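Local coordinates for protein putative pyrroline carboxylate reductase (Streptococcus pyogenes, PDB 2AHR) that probably catalyses the NAD(P)H-dependent reduction of 1-pyrroline-5-carboxylate to L-proline, the last step of proline biosynthesis, at residues L108-N116 / E155-G166. Sequence-based numbering, arbitrary orientation.
Sequences LLRIMPNMN and EKDFDTFTALAG. With NAP (NADP nicotinamide-adenine-dinucleotide phosphate), chain S.
Strand 108-112 runs 31° from parallel to the helical segment 158-166, the first turns of helix 158-185, with the two axes 9.4 Å apart at their closest, and the backbones close to 4.8 Å between the CA atoms of Asn-114 and Gly-166. Phe-158 puts CD2 over the centre of one guanidinium face of Arg-110, with the two planes 50° apart. The Arg-110 chain bends at chi3 (77°), which brings that face up to the ring atom. Arg-110 NH1 makes a salt bridge, nearly in the guanidinium plane, to the anti side of Glu-155 OE2 (3.1 Å), which also accepts from Leu-95 N. Two waters at the guanidinium edge bridge to Asp-159 OD1, one from NH1 and the other through a weak bond from NH2. Met-112, a selenomethionine, packs CB against Phe-158 and Phe-161. Met-112 CE reaches Thr-162 OG1 at 3.5 Å, and Met-112 SE lies 3.6 Å from C5N of the NADP nicotinamide. Asn-114 ND2 donates to Ala-165 O (3.0 Å) from above the carbonyl plane, while its OD1 closes an Asx turn with Asn-116 N. A water joins Met-115 N, Gly-166 O and the nicotinamide O7N. The contact joins the Rossmann-type coenzyme domain to the helical dimerisation domain, at the nicotinamide end of the NADP pocket.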
# COMPACT_ATOMS: atom_id res chain seq x y z
N LEU E 108 20.28 -34.83 -28.69
CA LEU E 108 19.30 -34.51 -27.65
C LEU E 108 18.41 -33.36 -28.09
O LEU E 108 18.88 -32.37 -28.71
CB LEU E 108 19.97 -34.17 -26.32
CG LEU E 108 20.97 -35.17 -25.70
CD1 LEU E 108 21.83 -34.47 -24.67
CD2 LEU E 108 20.28 -36.40 -25.10
N LEU E 109 17.13 -33.50 -27.76
CA LEU E 109 16.14 -32.49 -28.12
C LEU E 109 15.35 -32.04 -26.92
O LEU E 109 15.10 -32.82 -25.99
CB LEU E 109 15.18 -32.99 -29.20
CG LEU E 109 15.85 -33.36 -30.53
CD1 LEU E 109 16.04 -34.87 -30.62
CD2 LEU E 109 15.07 -32.82 -31.71
N ARG E 110 14.96 -30.76 -26.94
CA ARG E 110 14.03 -30.23 -25.96
C ARG E 110 12.72 -29.79 -26.60
O ARG E 110 12.71 -29.13 -27.65
CB ARG E 110 14.64 -29.02 -25.22
CG ARG E 110 15.60 -29.36 -24.11
CD ARG E 110 16.06 -28.07 -23.40
NE ARG E 110 15.05 -27.54 -22.48
CZ ARG E 110 15.16 -26.37 -21.84
NH1 ARG E 110 16.23 -25.60 -22.04
NH2 ARG E 110 14.21 -25.98 -21.01
N ILE E 111 11.62 -30.15 -25.93
CA ILE E 111 10.30 -29.61 -26.24
C ILE E 111 9.68 -28.88 -25.03
O ILE E 111 9.99 -29.18 -23.85
CB ILE E 111 9.32 -30.70 -26.78
CG1 ILE E 111 9.05 -31.77 -25.71
CG2 ILE E 111 9.83 -31.29 -28.11
CD1 ILE E 111 7.90 -32.78 -26.09
N MSE E 112 8.85 -27.89 -25.33
CA MSE E 112 8.06 -27.23 -24.29
C MSE E 112 6.61 -27.22 -24.74
O MSE E 112 6.21 -26.33 -25.47
CB MSE E 112 8.56 -25.81 -23.97
CG MSE E 112 7.85 -25.13 -22.74
SE MSE E 112 7.44 -26.24 -21.34
CE MSE E 112 9.12 -26.63 -20.89
N PRO E 113 5.85 -28.25 -24.33
CA PRO E 113 4.43 -28.43 -24.61
C PRO E 113 3.53 -27.81 -23.54
O PRO E 113 4.02 -27.27 -22.54
CB PRO E 113 4.28 -29.97 -24.62
CG PRO E 113 5.29 -30.43 -23.56
CD PRO E 113 6.42 -29.39 -23.57
N ASN E 114 2.22 -27.88 -23.76
CA ASN E 114 1.27 -27.48 -22.73
C ASN E 114 0.09 -28.46 -22.64
O ASN E 114 0.00 -29.41 -23.43
CB ASN E 114 0.84 -26.01 -22.88
CG ASN E 114 0.04 -25.74 -24.15
OD1 ASN E 114 -0.72 -26.60 -24.62
ND2 ASN E 114 0.20 -24.55 -24.70
N MSE E 115 -0.81 -28.24 -21.69
CA MSE E 115 -1.85 -29.23 -21.39
C MSE E 115 -2.89 -29.31 -22.53
O MSE E 115 -3.69 -30.25 -22.58
CB MSE E 115 -2.48 -28.92 -20.02
CG MSE E 115 -3.36 -30.02 -19.40
SE MSE E 115 -2.60 -31.62 -19.00
CE MSE E 115 -1.08 -31.20 -18.21
N ASN E 116 -2.85 -28.35 -23.46
CA ASN E 116 -3.72 -28.37 -24.64
C ASN E 116 -3.37 -29.50 -25.63
O ASN E 116 -4.10 -29.74 -26.60
CB ASN E 116 -3.74 -27.01 -25.33
CG ASN E 116 -4.21 -25.90 -24.40
OD1 ASN E 116 -3.71 -24.76 -24.44
ND2 ASN E 116 -5.14 -26.24 -23.53
N GLU E 155 17.22 -22.15 -27.94
CA GLU E 155 17.24 -22.63 -26.56
C GLU E 155 17.34 -21.50 -25.56
O GLU E 155 16.86 -21.64 -24.44
CB GLU E 155 18.35 -23.66 -26.29
CG GLU E 155 17.99 -24.52 -25.08
CD GLU E 155 19.11 -25.37 -24.52
OE1 GLU E 155 20.28 -25.29 -24.98
OE2 GLU E 155 18.81 -26.13 -23.59
N LYS E 156 17.95 -20.39 -25.96
CA LYS E 156 18.10 -19.29 -25.04
C LYS E 156 16.75 -18.64 -24.72
O LYS E 156 16.66 -17.85 -23.78
CB LYS E 156 19.08 -18.23 -25.57
CG LYS E 156 18.72 -17.68 -26.93
CD LYS E 156 19.62 -16.47 -27.29
CE LYS E 156 19.46 -16.07 -28.75
NZ LYS E 156 18.02 -15.91 -29.07
N ASP E 157 15.71 -18.98 -25.49
CA ASP E 157 14.37 -18.43 -25.29
C ASP E 157 13.41 -19.45 -24.68
O ASP E 157 12.22 -19.19 -24.57
CB ASP E 157 13.78 -17.92 -26.60
CG ASP E 157 14.51 -16.69 -27.15
OD1 ASP E 157 14.91 -15.78 -26.37
OD2 ASP E 157 14.68 -16.64 -28.38
N PHE E 158 13.93 -20.61 -24.31
CA PHE E 158 13.06 -21.68 -23.80
C PHE E 158 12.35 -21.37 -22.49
O PHE E 158 11.22 -21.79 -22.30
CB PHE E 158 13.78 -23.02 -23.71
CG PHE E 158 13.37 -23.98 -24.79
CD1 PHE E 158 13.57 -23.65 -26.13
CD2 PHE E 158 12.76 -25.19 -24.47
CE1 PHE E 158 13.17 -24.51 -27.15
CE2 PHE E 158 12.37 -26.07 -25.47
CZ PHE E 158 12.58 -25.73 -26.83
N ASP E 159 13.02 -20.63 -21.61
CA ASP E 159 12.45 -20.29 -20.30
C ASP E 159 11.27 -19.30 -20.44
O ASP E 159 10.26 -19.44 -19.79
CB ASP E 159 13.52 -19.71 -19.35
CG ASP E 159 14.46 -20.77 -18.78
OD1 ASP E 159 14.19 -22.00 -18.88
OD2 ASP E 159 15.47 -20.36 -18.21
N THR E 160 11.45 -18.29 -21.30
CA THR E 160 10.39 -17.37 -21.66
C THR E 160 9.23 -18.07 -22.36
O THR E 160 8.08 -17.75 -22.10
CB THR E 160 10.93 -16.21 -22.57
OG1 THR E 160 12.05 -15.59 -21.93
CG2 THR E 160 9.87 -15.14 -22.81
N PHE E 161 9.52 -19.04 -23.25
CA PHE E 161 8.46 -19.76 -23.93
C PHE E 161 7.73 -20.66 -22.91
O PHE E 161 6.51 -20.81 -22.97
CB PHE E 161 9.02 -20.62 -25.09
CG PHE E 161 7.97 -21.29 -25.94
CD1 PHE E 161 7.63 -20.75 -27.18
CD2 PHE E 161 7.36 -22.46 -25.52
CE1 PHE E 161 6.68 -21.37 -27.99
CE2 PHE E 161 6.39 -23.11 -26.31
CZ PHE E 161 6.05 -22.56 -27.55
N THR E 162 8.47 -21.26 -21.99
CA THR E 162 7.87 -22.02 -20.87
C THR E 162 6.79 -21.19 -20.15
O THR E 162 5.72 -21.71 -19.79
CB THR E 162 8.95 -22.45 -19.87
OG1 THR E 162 9.94 -23.24 -20.55
CG2 THR E 162 8.35 -23.23 -18.68
N ALA E 163 7.06 -19.90 -19.94
CA ALA E 163 6.10 -19.01 -19.28
C ALA E 163 4.94 -18.62 -20.20
O ALA E 163 3.79 -18.60 -19.76
CB ALA E 163 6.82 -17.72 -18.73
N LEU E 164 5.24 -18.26 -21.45
CA LEU E 164 4.22 -17.78 -22.36
C LEU E 164 3.27 -18.86 -22.83
O LEU E 164 2.11 -18.56 -23.13
CB LEU E 164 4.83 -17.14 -23.59
CG LEU E 164 5.60 -15.84 -23.41
CD1 LEU E 164 6.01 -15.37 -24.82
CD2 LEU E 164 4.77 -14.81 -22.70
N ALA E 165 3.74 -20.10 -22.90
CA ALA E 165 2.93 -21.16 -23.52
C ALA E 165 2.71 -22.32 -22.57
O ALA E 165 1.67 -22.94 -22.61
CB ALA E 165 3.63 -21.67 -24.78
N GLY E 166 3.72 -22.62 -21.77
CA GLY E 166 3.70 -23.81 -20.90
C GLY E 166 2.90 -23.59 -19.64
O GLY E 166 2.07 -24.44 -19.26
PA NAP S . 3.69 -34.89 -12.59
O1A NAP S . 4.01 -34.80 -11.14
O2A NAP S . 2.22 -34.83 -12.81
O5B NAP S . 4.32 -36.22 -13.27
C5B NAP S . 5.58 -36.73 -12.92
C4B NAP S . 5.49 -38.26 -12.98
O4B NAP S . 6.77 -38.87 -12.92
C3B NAP S . 4.66 -38.81 -11.82
O3B NAP S . 3.57 -39.51 -12.36
C2B NAP S . 5.60 -39.72 -11.05
O2B NAP S . 5.04 -40.97 -10.67
C1B NAP S . 6.69 -40.00 -12.08
N9A NAP S . 7.96 -40.40 -11.43
C8A NAP S . 8.42 -40.05 -10.18
N7A NAP S . 9.62 -40.65 -9.97
C5A NAP S . 9.93 -41.38 -11.07
C6A NAP S . 11.02 -42.20 -11.38
N6A NAP S . 11.67 -42.78 -10.37
N1A NAP S . 11.06 -42.83 -12.60
C2A NAP S . 10.02 -42.68 -13.51
N3A NAP S . 8.94 -41.88 -13.19
C4A NAP S . 8.89 -41.24 -11.99
O3 NAP S . 4.49 -33.73 -13.39
PN NAP S . 4.01 -33.11 -14.81
O1N NAP S . 3.16 -31.93 -14.51
O2N NAP S . 3.48 -34.17 -15.72
O5D NAP S . 5.41 -32.58 -15.40
C5D NAP S . 6.34 -33.45 -16.02
C4D NAP S . 7.30 -32.65 -16.90
O4D NAP S . 6.61 -31.90 -17.87
C3D NAP S . 8.12 -31.67 -16.07
O3D NAP S . 9.47 -31.84 -16.43
C2D NAP S . 7.63 -30.28 -16.45
O2D NAP S . 8.71 -29.35 -16.45
C1D NAP S . 7.00 -30.53 -17.84
N1N NAP S . 5.82 -29.70 -18.20
C2N NAP S . 4.64 -29.78 -17.49
C3N NAP S . 3.53 -29.01 -17.87
C7N NAP S . 2.20 -29.17 -17.19
O7N NAP S . 1.13 -28.41 -17.69
N7N NAP S . 2.06 -30.02 -16.16
C4N NAP S . 3.62 -28.17 -18.98
C5N NAP S . 4.81 -28.10 -19.70
C6N NAP S . 5.90 -28.87 -19.30
P2B NAP S . 3.99 -41.18 -9.46
O1X NAP S . 3.82 -42.67 -9.24
O2X NAP S . 4.56 -40.56 -8.20
O3X NAP S . 2.65 -40.54 -9.79
O HOH W 1 12.57 -23.96 -19.58
O HOH W 2 16.04 -23.48 -19.91
O HOH W 3 0.44 -26.64 -19.62